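Long-range contact in peroxinectin A (PDB 6ERC), which is a secreted haem peroxidase that uses hydrogen peroxide to oxidise phenolic donors to radicals and also oxidises iodide and thiocyanate: residues S293-H305 with L379-I392. Residues are numbered along the deposited sequence; the frame is centred on the assembly and turned at random.
With HEM (protoporphyrin IX containing Fe), chain F.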
loop_
_atom_site.group_PDB
_atom_site.type_symbol
_atom_site.label_atom_id
_atom_site.label_comp_id
_atom_site.label_asym_id
_atom_site.label_seq_id
_atom_site.Cartn_x
_atom_site.Cartn_y
_atom_site.Cartn_z
ATOM N N SER A 293 7.158 7.057 8.082
ATOM C CA SER A 293 8.513 6.639 8.403
ATOM C C SER A 293 9.063 5.749 7.299
ATOM O O SER A 293 8.332 4.991 6.655
ATOM C CB SER A 293 8.556 5.888 9.734
ATOM O OG SER A 293 7.936 4.621 9.614
ATOM N N ASN A 294 10.377 5.843 7.091
ATOM C CA ASN A 294 11.018 5.062 6.042
ATOM C C ASN A 294 10.872 3.569 6.294
ATOM O O ASN A 294 10.721 2.791 5.345
ATOM C CB ASN A 294 12.493 5.445 5.940
ATOM C CG ASN A 294 13.049 5.247 4.552
ATOM O OD1 ASN A 294 12.926 4.169 3.968
ATOM N ND2 ASN A 294 13.651 6.296 4.004
ATOM N N GLU A 295 10.899 3.153 7.559
ATOM C CA GLU A 295 10.787 1.734 7.873
ATOM C C GLU A 295 9.365 1.229 7.677
ATOM O O GLU A 295 9.170 0.057 7.338
ATOM C CB GLU A 295 11.244 1.471 9.308
ATOM C CG GLU A 295 12.689 1.864 9.598
ATOM C CD GLU A 295 12.859 3.357 9.831
ATOM O OE1 GLU A 295 11.898 4.115 9.581
ATOM O OE2 GLU A 295 13.954 3.770 10.269
ATOM N N PHE A 296 8.368 2.092 7.886
ATOM C CA PHE A 296 6.975 1.682 7.733
ATOM C C PHE A 296 6.687 1.262 6.298
ATOM O O PHE A 296 6.261 0.132 6.038
ATOM C CB PHE A 296 6.049 2.825 8.159
ATOM C CG PHE A 296 4.586 2.562 7.895
ATOM C CD1 PHE A 296 3.820 1.845 8.800
ATOM C CD2 PHE A 296 3.976 3.046 6.748
ATOM C CE1 PHE A 296 2.474 1.607 8.561
ATOM C CE2 PHE A 296 2.627 2.811 6.505
ATOM C CZ PHE A 296 1.879 2.091 7.413
ATOM N N THR A 297 6.920 2.165 5.347
ATOM C CA THR A 297 6.574 1.877 3.962
ATOM C C THR A 297 7.572 0.931 3.306
ATOM O O THR A 297 7.180 0.104 2.475
ATOM C CB THR A 297 6.473 3.182 3.166
ATOM O OG1 THR A 297 5.953 2.909 1.861
ATOM C CG2 THR A 297 7.825 3.864 3.031
ATOM N N THR A 298 8.852 1.022 3.667
ATOM C CA THR A 298 9.866 0.199 3.018
ATOM C C THR A 298 9.881 -1.225 3.564
ATOM O O THR A 298 10.094 -2.177 2.807
ATOM C CB THR A 298 11.246 0.835 3.187
ATOM O OG1 THR A 298 11.193 2.216 2.807
ATOM C CG2 THR A 298 12.275 0.115 2.327
ATOM N N THR A 299 9.653 -1.394 4.870
ATOM C CA THR A 299 9.870 -2.682 5.527
ATOM C C THR A 299 8.587 -3.248 6.120
ATOM O O THR A 299 8.098 -4.271 5.637
ATOM C CB THR A 299 10.950 -2.529 6.600
ATOM O OG1 THR A 299 12.058 -1.789 6.069
ATOM C CG2 THR A 299 11.434 -3.897 7.071
ATOM N N ALA A 300 8.027 -2.623 7.155
ATOM C CA ALA A 300 6.969 -3.260 7.933
ATOM C C ALA A 300 5.721 -3.510 7.091
ATOM O O ALA A 300 5.238 -4.643 6.995
ATOM C CB ALA A 300 6.632 -2.399 9.151
ATOM N N PHE A 301 5.179 -2.462 6.477
ATOM C CA PHE A 301 3.878 -2.573 5.831
ATOM C C PHE A 301 3.930 -3.271 4.479
ATOM O O PHE A 301 2.881 -3.419 3.841
ATOM C CB PHE A 301 3.251 -1.188 5.665
ATOM C CG PHE A 301 1.755 -1.215 5.602
ATOM C CD1 PHE A 301 1.009 -1.384 6.753
ATOM C CD2 PHE A 301 1.094 -1.078 4.394
ATOM C CE1 PHE A 301 -0.371 -1.413 6.701
ATOM C CE2 PHE A 301 -0.286 -1.106 4.338
ATOM C CZ PHE A 301 -1.018 -1.273 5.493
ATOM N N ARG A 302 5.101 -3.702 4.020
ATOM C CA ARG A 302 5.176 -4.496 2.800
ATOM C C ARG A 302 4.850 -5.964 3.038
ATOM O O ARG A 302 4.965 -6.767 2.105
ATOM C CB ARG A 302 6.563 -4.366 2.165
ATOM C CG ARG A 302 6.885 -2.952 1.709
ATOM C CD ARG A 302 7.707 -2.931 0.432
ATOM N NE ARG A 302 8.017 -1.565 0.025
ATOM C CZ ARG A 302 8.628 -1.237 -1.108
ATOM N NH1 ARG A 302 9.002 -2.179 -1.964
ATOM N NH2 ARG A 302 8.865 0.039 -1.386
ATOM N N PHE A 303 4.440 -6.328 4.254
ATOM C CA PHE A 303 4.039 -7.700 4.536
ATOM C C PHE A 303 2.925 -8.181 3.619
ATOM O O PHE A 303 2.759 -9.394 3.443
ATOM C CB PHE A 303 3.583 -7.815 5.993
ATOM C CG PHE A 303 2.266 -7.134 6.277
ATOM C CD1 PHE A 303 1.068 -7.814 6.113
ATOM C CD2 PHE A 303 2.226 -5.821 6.713
ATOM C CE1 PHE A 303 -0.140 -7.195 6.371
ATOM C CE2 PHE A 303 1.016 -5.197 6.975
ATOM C CZ PHE A 303 -0.166 -5.887 6.805
ATOM N N GLY A 304 2.151 -7.265 3.036
ATOM C CA GLY A 304 1.002 -7.670 2.247
ATOM C C GLY A 304 1.361 -8.519 1.046
ATOM O O GLY A 304 0.543 -9.309 0.573
ATOM N N HIS A 305 2.578 -8.375 0.534
ATOM C CA HIS A 305 2.983 -9.181 -0.610
ATOM C C HIS A 305 3.038 -10.661 -0.256
ATOM O O HIS A 305 2.812 -11.516 -1.121
ATOM C CB HIS A 305 4.326 -8.680 -1.119
ATOM C CG HIS A 305 4.323 -7.222 -1.454
ATOM N ND1 HIS A 305 5.317 -6.361 -1.043
ATOM C CD2 HIS A 305 3.430 -6.467 -2.137
ATOM C CE1 HIS A 305 5.044 -5.140 -1.472
ATOM N NE2 HIS A 305 3.907 -5.178 -2.141
ATOM N N LEU A 379 8.868 -9.254 -7.218
ATOM C CA LEU A 379 8.483 -8.300 -6.185
ATOM C C LEU A 379 9.256 -8.529 -4.893
ATOM O O LEU A 379 9.580 -7.568 -4.187
ATOM C CB LEU A 379 6.979 -8.383 -5.939
ATOM C CG LEU A 379 6.373 -7.336 -5.005
ATOM C CD1 LEU A 379 6.798 -5.920 -5.382
ATOM C CD2 LEU A 379 4.861 -7.448 -5.038
ATOM N N ALA A 380 9.561 -9.784 -4.565
ATOM C CA ALA A 380 10.418 -10.056 -3.417
ATOM C C ALA A 380 11.782 -9.397 -3.593
ATOM O O ALA A 380 12.292 -8.745 -2.675
ATOM C CB ALA A 380 10.567 -11.563 -3.222
ATOM N N SER A 381 12.383 -9.551 -4.775
ATOM C CA SER A 381 13.677 -8.927 -5.035
ATOM C C SER A 381 13.578 -7.409 -4.983
ATOM O O SER A 381 14.447 -6.742 -4.408
ATOM C CB SER A 381 14.216 -9.377 -6.393
ATOM O OG SER A 381 14.373 -10.782 -6.439
ATOM N N ARG A 382 12.529 -6.841 -5.583
ATOM C CA ARG A 382 12.362 -5.391 -5.558
ATOM C C ARG A 382 12.303 -4.870 -4.129
ATOM O O ARG A 382 12.844 -3.800 -3.826
ATOM C CB ARG A 382 11.105 -4.991 -6.330
ATOM C CG ARG A 382 11.233 -5.155 -7.841
ATOM C CD ARG A 382 10.106 -4.453 -8.594
ATOM N NE ARG A 382 10.269 -2.998 -8.616
ATOM C CZ ARG A 382 11.077 -2.343 -9.447
ATOM N NH1 ARG A 382 11.812 -3.008 -10.332
ATOM N NH2 ARG A 382 11.158 -1.018 -9.393
ATOM N N ASN A 383 11.660 -5.617 -3.231
ATOM C CA ASN A 383 11.590 -5.191 -1.837
ATOM C C ASN A 383 12.969 -5.212 -1.191
ATOM O O ASN A 383 13.371 -4.243 -0.536
ATOM C CB ASN A 383 10.615 -6.079 -1.068
ATOM C CG ASN A 383 9.192 -5.965 -1.585
ATOM O OD1 ASN A 383 8.765 -4.901 -2.029
ATOM N ND2 ASN A 383 8.454 -7.065 -1.533
ATOM N N LEU A 384 13.711 -6.310 -1.365
ATOM C CA LEU A 384 15.064 -6.386 -0.823
ATOM C C LEU A 384 15.927 -5.246 -1.347
ATOM O O LEU A 384 16.639 -4.588 -0.582
ATOM C CB LEU A 384 15.691 -7.736 -1.167
ATOM C CG LEU A 384 15.480 -8.881 -0.171
ATOM C CD1 LEU A 384 16.164 -8.590 1.160
ATOM C CD2 LEU A 384 14.005 -9.163 0.039
ATOM N N GLN A 385 15.872 -4.996 -2.656
ATOM C CA GLN A 385 16.596 -3.861 -3.220
ATOM C C GLN A 385 16.199 -2.561 -2.534
ATOM O O GLN A 385 17.061 -1.771 -2.131
ATOM C CB GLN A 385 16.329 -3.768 -4.720
ATOM C CG GLN A 385 16.948 -4.882 -5.517
ATOM C CD GLN A 385 18.437 -4.697 -5.722
ATOM O OE1 GLN A 385 19.242 -5.496 -5.248
ATOM N NE2 GLN A 385 18.810 -3.640 -6.434
ATOM N N ARG A 386 14.889 -2.324 -2.397
ATOM C CA ARG A 386 14.413 -1.063 -1.838
ATOM C C ARG A 386 14.903 -0.876 -0.408
ATOM O O ARG A 386 15.307 0.228 -0.023
ATOM C CB ARG A 386 12.883 -1.012 -1.899
ATOM C CG ARG A 386 12.279 0.372 -1.684
ATOM C CD ARG A 386 12.536 1.300 -2.861
ATOM N NE ARG A 386 12.058 0.746 -4.125
ATOM C CZ ARG A 386 12.253 1.314 -5.312
ATOM N NH1 ARG A 386 12.919 2.457 -5.406
ATOM N NH2 ARG A 386 11.786 0.737 -6.410
ATOM N N ASN A 387 14.874 -1.941 0.396
ATOM C CA ASN A 387 15.411 -1.855 1.749
ATOM C C ASN A 387 16.901 -1.537 1.724
ATOM O O ASN A 387 17.380 -0.700 2.499
ATOM C CB ASN A 387 15.155 -3.160 2.503
ATOM C CG ASN A 387 13.692 -3.363 2.842
ATOM O OD1 ASN A 387 13.223 -2.936 3.895
ATOM N ND2 ASN A 387 12.966 -4.028 1.953
ATOM N N ARG A 388 17.650 -2.198 0.838
ATOM C CA ARG A 388 19.076 -1.924 0.715
ATOM C C ARG A 388 19.327 -0.582 0.043
ATOM O O ARG A 388 20.345 0.067 0.313
ATOM C CB ARG A 388 19.750 -3.055 -0.060
ATOM C CG ARG A 388 19.677 -4.394 0.655
ATOM C CD ARG A 388 20.082 -5.544 -0.243
ATOM N NE ARG A 388 20.026 -6.820 0.463
ATOM C CZ ARG A 388 20.454 -7.974 -0.038
ATOM N NH1 ARG A 388 20.976 -8.019 -1.257
ATOM N NH2 ARG A 388 20.363 -9.084 0.682
ATOM N N ASP A 389 18.413 -0.155 -0.831
ATOM C CA ASP A 389 18.487 1.185 -1.407
ATOM C C ASP A 389 18.318 2.248 -0.328
ATOM O O ASP A 389 19.067 3.231 -0.284
ATOM C CB ASP A 389 17.420 1.330 -2.494
ATOM C CG ASP A 389 17.379 2.721 -3.104
ATOM O OD1 ASP A 389 18.199 3.581 -2.722
ATOM O OD2 ASP A 389 16.518 2.952 -3.978
ATOM N N HIS A 390 17.340 2.063 0.558
ATOM C CA HIS A 390 17.059 3.038 1.605
ATOM C C HIS A 390 17.993 2.916 2.798
ATOM O O HIS A 390 17.968 3.791 3.670
ATOM C CB HIS A 390 15.614 2.895 2.094
ATOM C CG HIS A 390 14.583 3.232 1.062
ATOM N ND1 HIS A 390 13.271 3.507 1.383
ATOM C CD2 HIS A 390 14.670 3.332 -0.286
ATOM C CE1 HIS A 390 12.595 3.766 0.278
ATOM N NE2 HIS A 390 13.420 3.666 -0.749
ATOM N N GLY A 391 18.796 1.862 2.869
ATOM C CA GLY A 391 19.701 1.687 3.988
ATOM C C GLY A 391 19.013 1.232 5.254
ATOM O O GLY A 391 19.380 1.675 6.350
ATOM N N ILE A 392 18.013 0.365 5.135
ATOM C CA ILE A 392 17.344 -0.160 6.331
ATOM C C ILE A 392 18.352 -0.965 7.146
ATOM O O ILE A 392 19.037 -1.845 6.587
ATOM C CB ILE A 392 16.131 -1.029 5.937
ATOM C CG1 ILE A 392 15.077 -0.186 5.205
ATOM C CG2 ILE A 392 15.519 -1.713 7.167
ATOM C CD1 ILE A 392 14.416 0.896 6.055
HETATM C CHA HEM F . 4.986 -1.299 -2.991
HETATM C CHB HEM F . 2.822 -4.332 -6.072
HETATM C CHC HEM F . -0.235 -5.702 -2.544
HETATM C CHD HEM F . 2.099 -2.838 0.589
HETATM C C1A HEM F . 4.703 -2.046 -4.107
HETATM C C2A HEM F . 5.475 -2.071 -5.324
HETATM C C3A HEM F . 4.886 -2.909 -6.181
HETATM C C4A HEM F . 3.711 -3.440 -5.529
HETATM C CMA HEM F . 5.348 -3.256 -7.613
HETATM C CAA HEM F . 6.764 -1.264 -5.549
HETATM C CBA HEM F . 7.904 -2.269 -5.631
HETATM C CGA HEM F . 9.207 -1.598 -5.282
HETATM O O1A HEM F . 9.360 -1.133 -4.123
HETATM O O2A HEM F . 10.101 -1.537 -6.162
HETATM C C1B HEM F . 1.801 -4.943 -5.384
HETATM C C2B HEM F . 0.866 -5.880 -5.956
HETATM C C3B HEM F . 0.014 -6.260 -4.989
HETATM C C4B HEM F . 0.391 -5.572 -3.769
HETATM C CMB HEM F . 0.915 -6.301 -7.439
HETATM C CAB HEM F . -1.173 -7.248 -5.052
HETATM C CBB HEM F . -1.481 -7.953 -6.146
HETATM C C1C HEM F . 0.129 -5.058 -1.381
HETATM C C2C HEM F . -0.508 -5.197 -0.083
HETATM C C3C HEM F . 0.144 -4.396 0.787
HETATM C C4C HEM F . 1.203 -3.738 0.053
HETATM C CMC HEM F . -1.711 -6.139 0.138
HETATM C CAC HEM F . -0.050 -4.106 2.299
HETATM C CBC HEM F . -0.993 -4.632 3.083
HETATM C C1D HEM F . 3.051 -2.143 -0.117
HETATM C C2D HEM F . 3.887 -1.086 0.405
HETATM C C3D HEM F . 4.685 -0.676 -0.585
HETATM C C4D HEM F . 4.374 -1.439 -1.768
HETATM C CMD HEM F . 3.855 -0.575 1.860
HETATM C CAD HEM F . 5.741 0.442 -0.542
HETATM C CBD HEM F . 4.958 1.744 -0.679
HETATM C CGD HEM F . 5.748 2.779 -1.444
HETATM O O1D HEM F . 5.696 2.759 -2.700
HETATM O O2D HEM F . 6.425 3.631 -0.814
HETATM N NA HEM F . 3.629 -2.894 -4.266
HETATM N NB HEM F . 1.485 -4.776 -4.050
HETATM N NC HEM F . 1.166 -4.159 -1.258
HETATM N ND HEM F . 3.374 -2.330 -1.445
HETATM FE FE HEM F . 2.406 -3.496 -2.743
#
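Leu379 lays CD2 over one face of the His305 imidazole, a CH-pi contact 3.7 Å from the ring centroid, while the pyrrole nitrogen ND of the haem lies at the ring's edge, near its plane, where NE2 binds the iron at 2.3 Å. This is the proximal histidine of an animal haem peroxidase. The Arg302 guanidinium turns one face to the porphyrin. At its edge, and in its plane, NH1 donates to Asn383 OD1 at 2.7 Å, the amide standing 83° to it; NE reaches back in the same plane to Thr297 O. NH1 also meets the propionate oxygen O1A of the haem, and Arg386 and Arg382 bring their own N-H groups to that carboxylate, Arg386 NH2 giving O2A a nearly straight bond (170°). A methionine in place of Arg302 would probably leave Asn383 OD1 without its donor and the propionate with less positive charge to balance it. Farther along, His390 ND1 donates to a lone pair of Asn294 OD1 at 2.7 Å, with the amide and ring planes almost perpendicular. Thr299 OG1 gives its proton to Asn387 OD1, close to the line of the C=O bond. That hydroxyl lies anti to the carbonyl carbon (chi1 -46°), a position that also sets it 3.5 Å from Ile392 CG1. Helices 294-300 and 379-390 run roughly antiparallel, their axes coming within 9.5 Å at closest approach. Helix 452-467 packs on the first through Phe296 and Ala300, helices 48-56 and 435-441 flank the second, and Thr119 of strand 113-124 bonds to both His390 NE2 and Arg386 NH1.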